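Local coordinates for protein hydrazine synthase beta subunit (PDB 5C2V) that belongs to the hydrazine synthase complex, which condenses nitric oxide with ammonium to hydrazine, and may modulate transport of the hydroxylamine intermediate between active sites, at residues Leu12-Thr26 and Ile29-Arg43. Sequence-based numbering, arbitrary orientation.
Sequences LPGPFHITMSPDGST and ISNQSGHSVTFVDAR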
loop_
_atom_site.group_PDB
_atom_site.type_symbol
_atom_site.label_atom_id
_atom_site.label_comp_id
_atom_site.label_asym_id
_atom_site.label_seq_id
_atom_site.Cartn_x
_atom_site.Cartn_y
_atom_site.Cartn_z
ATOM N N LEU B 12 53.558 26.114 -23.843
ATOM C CA LEU B 12 52.265 26.431 -23.246
ATOM C C LEU B 12 52.383 26.824 -21.775
ATOM O O LEU B 12 53.106 26.181 -21.014
ATOM C CB LEU B 12 51.318 25.240 -23.395
ATOM C CG LEU B 12 51.166 24.720 -24.827
ATOM C CD1 LEU B 12 50.277 23.491 -24.863
ATOM C CD2 LEU B 12 50.621 25.808 -25.736
ATOM N N PRO B 13 51.671 27.891 -21.375
ATOM C CA PRO B 13 51.709 28.426 -20.007
ATOM C C PRO B 13 51.151 27.471 -18.949
ATOM O O PRO B 13 51.737 27.369 -17.870
ATOM C CB PRO B 13 50.846 29.689 -20.103
ATOM C CG PRO B 13 49.948 29.447 -21.261
ATOM C CD PRO B 13 50.764 28.662 -22.241
ATOM N N GLY B 14 50.048 26.787 -19.246
ATOM C CA GLY B 14 49.513 25.802 -18.321
ATOM C C GLY B 14 48.998 26.355 -17.002
ATOM O O GLY B 14 49.528 25.993 -15.951
ATOM N N PRO B 15 48.004 27.266 -17.042
ATOM C CA PRO B 15 47.643 27.957 -15.795
ATOM C C PRO B 15 47.243 27.008 -14.664
ATOM O O PRO B 15 46.330 26.198 -14.824
ATOM C CB PRO B 15 46.433 28.804 -16.209
ATOM C CG PRO B 15 46.476 28.871 -17.705
ATOM C CD PRO B 15 47.095 27.595 -18.153
ATOM N N PHE B 16 47.932 27.121 -13.530
ATOM C CA PHE B 16 47.621 26.333 -12.342
ATOM C C PHE B 16 46.764 27.011 -11.267
ATOM O O PHE B 16 46.247 26.341 -10.372
ATOM C CB PHE B 16 48.937 25.878 -11.709
ATOM C CG PHE B 16 48.825 24.607 -10.928
ATOM C CD1 PHE B 16 48.697 23.392 -11.579
ATOM C CD2 PHE B 16 48.865 24.622 -9.544
ATOM C CE1 PHE B 16 48.597 22.217 -10.866
ATOM C CE2 PHE B 16 48.769 23.448 -8.825
ATOM C CZ PHE B 16 48.634 22.243 -9.486
ATOM N N HIS B 17 46.599 28.328 -11.358
ATOM C CA HIS B 17 45.966 29.078 -10.273
ATOM C C HIS B 17 45.450 30.421 -10.769
ATOM O O HIS B 17 45.914 30.929 -11.790
ATOM C CB HIS B 17 46.959 29.273 -9.117
ATOM C CG HIS B 17 46.346 29.812 -7.860
ATOM N ND1 HIS B 17 46.179 31.161 -7.628
ATOM C CD2 HIS B 17 45.866 29.181 -6.762
ATOM C CE1 HIS B 17 45.622 31.337 -6.444
ATOM N NE2 HIS B 17 45.420 30.151 -5.897
ATOM N N ILE B 18 44.503 31.006 -10.044
ATOM C CA ILE B 18 44.008 32.328 -10.399
ATOM C C ILE B 18 43.500 33.079 -9.168
ATOM O O ILE B 18 43.001 32.476 -8.216
ATOM C CB ILE B 18 42.892 32.233 -11.474
ATOM C CG1 ILE B 18 42.623 33.601 -12.106
ATOM C CG2 ILE B 18 41.622 31.619 -10.894
ATOM C CD1 ILE B 18 41.648 33.557 -13.264
ATOM N N THR B 19 43.653 34.399 -9.186
ATOM C CA THR B 19 43.132 35.253 -8.128
ATOM C C THR B 19 42.769 36.609 -8.714
ATOM O O THR B 19 42.950 36.845 -9.908
ATOM C CB THR B 19 44.144 35.433 -6.979
ATOM O OG1 THR B 19 43.550 36.211 -5.933
ATOM C CG2 THR B 19 45.401 36.134 -7.476
ATOM N N MET B 20 42.262 37.503 -7.874
ATOM C CA MET B 20 41.799 38.797 -8.354
ATOM C C MET B 20 42.095 39.899 -7.346
ATOM O O MET B 20 42.069 39.671 -6.138
ATOM C CB MET B 20 40.300 38.738 -8.655
ATOM C CG MET B 20 39.806 39.798 -9.621
ATOM S SD MET B 20 38.045 39.609 -9.958
ATOM C CE MET B 20 37.914 40.418 -11.548
ATOM N N SER B 21 42.385 41.092 -7.855
ATOM C CA SER B 21 42.628 42.247 -7.003
ATOM C C SER B 21 41.370 42.581 -6.209
ATOM O O SER B 21 40.258 42.403 -6.705
ATOM C CB SER B 21 43.074 43.450 -7.839
ATOM O OG SER B 21 42.113 43.768 -8.830
ATOM N N PRO B 22 41.542 43.057 -4.966
ATOM C CA PRO B 22 40.414 43.407 -4.092
ATOM C C PRO B 22 39.517 44.494 -4.681
ATOM O O PRO B 22 38.374 44.642 -4.250
ATOM C CB PRO B 22 41.099 43.899 -2.810
ATOM C CG PRO B 22 42.498 44.226 -3.215
ATOM C CD PRO B 22 42.838 43.259 -4.296
ATOM N N ASP B 23 40.033 45.243 -5.651
ATOM C CA ASP B 23 39.233 46.236 -6.358
ATOM C C ASP B 23 38.593 45.622 -7.603
ATOM O O ASP B 23 37.804 46.270 -8.292
ATOM C CB ASP B 23 40.089 47.446 -6.733
ATOM C CG ASP B 23 41.374 47.057 -7.436
ATOM O OD1 ASP B 23 42.362 46.743 -6.739
ATOM O OD2 ASP B 23 41.396 47.065 -8.685
ATOM N N GLY B 24 38.944 44.369 -7.880
ATOM C CA GLY B 24 38.314 43.599 -8.940
ATOM C C GLY B 24 38.643 44.003 -10.365
ATOM O O GLY B 24 37.934 43.617 -11.295
ATOM N N SER B 25 39.695 44.794 -10.548
ATOM C CA SER B 25 40.074 45.232 -11.889
ATOM C C SER B 25 41.106 44.341 -12.584
ATOM O O SER B 25 41.349 44.497 -13.781
ATOM C CB SER B 25 40.612 46.664 -11.832
ATOM O OG SER B 25 41.780 46.735 -11.033
ATOM N N THR B 26 41.708 43.406 -11.853
ATOM C CA THR B 26 42.814 42.633 -12.418
ATOM C C THR B 26 42.855 41.171 -11.963
ATOM O O THR B 26 42.666 40.867 -10.786
ATOM C CB THR B 26 44.169 43.293 -12.080
ATOM O OG1 THR B 26 44.119 44.687 -12.408
ATOM C CG2 THR B 26 45.300 42.638 -12.860
ATOM N N ILE B 29 47.153 35.175 -13.114
ATOM C CA ILE B 29 47.192 33.742 -13.362
ATOM C C ILE B 29 48.601 33.189 -13.205
ATOM O O ILE B 29 49.524 33.643 -13.869
ATOM C CB ILE B 29 46.681 33.398 -14.772
ATOM C CG1 ILE B 29 45.201 33.758 -14.925
ATOM C CG2 ILE B 29 46.895 31.940 -15.057
ATOM C CD1 ILE B 29 44.959 35.135 -15.501
ATOM N N SER B 30 48.768 32.198 -12.337
ATOM C CA SER B 30 50.073 31.573 -12.194
ATOM C C SER B 30 50.220 30.493 -13.254
ATOM O O SER B 30 49.458 29.532 -13.274
ATOM C CB SER B 30 50.248 30.980 -10.796
ATOM O OG SER B 30 50.155 31.984 -9.802
ATOM N N ASN B 31 51.197 30.656 -14.138
ATOM C CA ASN B 31 51.433 29.674 -15.186
ATOM C C ASN B 31 52.500 28.685 -14.747
ATOM O O ASN B 31 53.671 29.039 -14.611
ATOM C CB ASN B 31 51.843 30.362 -16.490
ATOM C CG ASN B 31 50.811 31.366 -16.968
ATOM O OD1 ASN B 31 49.607 31.159 -16.815
ATOM N ND2 ASN B 31 51.280 32.464 -17.550
ATOM N N GLN B 32 52.091 27.439 -14.532
ATOM C CA GLN B 32 52.987 26.428 -13.989
ATOM C C GLN B 32 54.063 26.042 -14.994
ATOM O O GLN B 32 55.234 25.899 -14.641
ATOM C CB GLN B 32 52.199 25.187 -13.563
ATOM C CG GLN B 32 53.022 24.179 -12.782
ATOM C CD GLN B 32 52.324 22.844 -12.629
ATOM O OE1 GLN B 32 51.704 22.342 -13.567
ATOM N NE2 GLN B 32 52.420 22.260 -11.440
ATOM N N SER B 33 53.660 25.878 -16.249
ATOM C CA SER B 33 54.583 25.471 -17.298
ATOM C C SER B 33 55.230 26.676 -17.975
ATOM O O SER B 33 56.131 26.524 -18.796
ATOM C CB SER B 33 53.860 24.611 -18.336
ATOM O OG SER B 33 53.258 23.481 -17.730
ATOM N N GLY B 34 54.766 27.873 -17.627
ATOM C CA GLY B 34 55.295 29.089 -18.215
ATOM C C GLY B 34 56.297 29.800 -17.328
ATOM O O GLY B 34 56.998 30.706 -17.780
ATOM N N HIS B 35 56.362 29.381 -16.065
ATOM C CA HIS B 35 57.259 29.976 -15.075
ATOM C C HIS B 35 57.068 31.488 -14.981
ATOM O O HIS B 35 58.030 32.238 -14.806
ATOM C CB HIS B 35 58.716 29.644 -15.404
ATOM C CG HIS B 35 58.956 28.189 -15.663
ATOM N ND1 HIS B 35 59.178 27.279 -14.651
ATOM C CD2 HIS B 35 59.004 27.486 -16.817
ATOM C CE1 HIS B 35 59.353 26.079 -15.172
ATOM N NE2 HIS B 35 59.254 26.175 -16.486
ATOM N N SER B 36 55.817 31.924 -15.099
ATOM C CA SER B 36 55.484 33.343 -15.067
ATOM C C SER B 36 54.048 33.559 -14.598
ATOM O O SER B 36 53.334 32.606 -14.292
ATOM C CB SER B 36 55.685 33.970 -16.448
ATOM O OG SER B 36 54.883 33.324 -17.421
ATOM N N VAL B 37 53.632 34.820 -14.545
ATOM C CA VAL B 37 52.275 35.170 -14.136
ATOM C C VAL B 37 51.623 36.098 -15.157
ATOM O O VAL B 37 52.170 37.145 -15.494
ATOM C CB VAL B 37 52.252 35.845 -12.749
ATOM C CG1 VAL B 37 50.854 36.347 -12.423
ATOM C CG2 VAL B 37 52.740 34.882 -11.676
ATOM N N THR B 38 50.451 35.705 -15.644
ATOM C CA THR B 38 49.726 36.485 -16.640
ATOM C C THR B 38 48.781 37.490 -15.988
ATOM O O THR B 38 48.001 37.142 -15.099
ATOM C CB THR B 38 48.916 35.571 -17.582
ATOM O OG1 THR B 38 49.790 34.610 -18.187
ATOM C CG2 THR B 38 48.234 36.388 -18.669
ATOM N N PHE B 39 48.862 38.741 -16.436
ATOM C CA PHE B 39 47.968 39.793 -15.965
ATOM C C PHE B 39 46.815 39.977 -16.945
ATOM O O PHE B 39 47.033 40.086 -18.151
ATOM C CB PHE B 39 48.713 41.121 -15.793
ATOM C CG PHE B 39 49.658 41.157 -14.619
ATOM C CD1 PHE B 39 49.924 40.019 -13.873
ATOM C CD2 PHE B 39 50.275 42.344 -14.257
ATOM C CE1 PHE B 39 50.794 40.064 -12.799
ATOM C CE2 PHE B 39 51.142 42.395 -13.184
ATOM C CZ PHE B 39 51.401 41.255 -12.453
ATOM N N VAL B 40 45.589 40.008 -16.431
ATOM C CA VAL B 40 44.419 40.214 -17.282
ATOM C C VAL B 40 43.532 41.336 -16.747
ATOM O O VAL B 40 43.222 41.373 -15.560
ATOM C CB VAL B 40 43.579 38.923 -17.412
ATOM C CG1 VAL B 40 42.350 39.169 -18.275
ATOM C CG2 VAL B 40 44.418 37.796 -17.995
ATOM N N ASP B 41 43.128 42.253 -17.619
ATOM C CA ASP B 41 42.196 43.301 -17.221
ATOM C C ASP B 41 40.780 42.736 -17.181
ATOM O O ASP B 41 40.316 42.138 -18.148
ATOM C CB ASP B 41 42.273 44.496 -18.173
ATOM C CG ASP B 41 41.431 45.667 -17.707
ATOM O OD1 ASP B 41 41.878 46.393 -16.793
ATOM O OD2 ASP B 41 40.325 45.864 -18.252
ATOM N N ALA B 42 40.100 42.928 -16.054
ATOM C CA ALA B 42 38.783 42.337 -15.834
ATOM C C ALA B 42 37.725 42.873 -16.794
ATOM O O ALA B 42 36.860 42.128 -17.256
ATOM C CB ALA B 42 38.345 42.569 -14.398
ATOM N N ARG B 43 37.800 44.166 -17.091
ATOM C CA ARG B 43 36.781 44.820 -17.903
ATOM C C ARG B 43 36.942 44.523 -19.397
ATOM O O ARG B 43 35.953 44.298 -20.096
ATOM C CB ARG B 43 36.802 46.333 -17.652
ATOM C CG ARG B 43 36.377 46.726 -16.237
ATOM C CD ARG B 43 36.440 48.231 -16.021
ATOM N NE ARG B 43 36.013 48.630 -14.681
ATOM C CZ ARG B 43 36.801 48.642 -13.611
ATOM N NH1 ARG B 43 38.074 48.283 -13.715
ATOM N NH2 ARG B 43 36.318 49.021 -12.435
#
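Strand 15-20 runs antiparallel to 29-31 at an axis angle of 157°, as the inner hairpin of a four-stranded beta-propeller blade. Phe16 N donates to Ser30 O at 2.9 Å, with the donor nearly in line with the carbonyl bond. Past the strand end, Ser33 N reaches Pro13 O at 2.9 Å and Gln32 N reaches Gly14 O. At the far end Ala42 N donates to Ser25 O, and beside it Thr26 and Asp41 of strand 36-41 form an antiparallel non-hydrogen-bonded pair.

On one sheet face Ile29 CG2, anti to the backbone N, rests on Pro15 CB at 3.4 Å, while CG1, beside that N (chi1 -65°), lies along Ile18 CG1 at 3.8 Å. Just before the type I turn Ser21-Gly24, the extended Met20 chain brings CE to Ala42 CB. The Asn31 amide packs against Pro13 CB, and its ND2 is fixed by Thr38 OG1 at 2.7 Å, in the amide plane. Gly12 of the gamma subunit packs on Pro13, and Thr11 of that subunit on Pro15. The Gln32 amide stacks on one face of the Phe16 ring, offset toward the rim, with planes 28° apart. Glu58 OE2 of the next blade holds Gln32 NE2, 3.9 Å from Phe16 CE1.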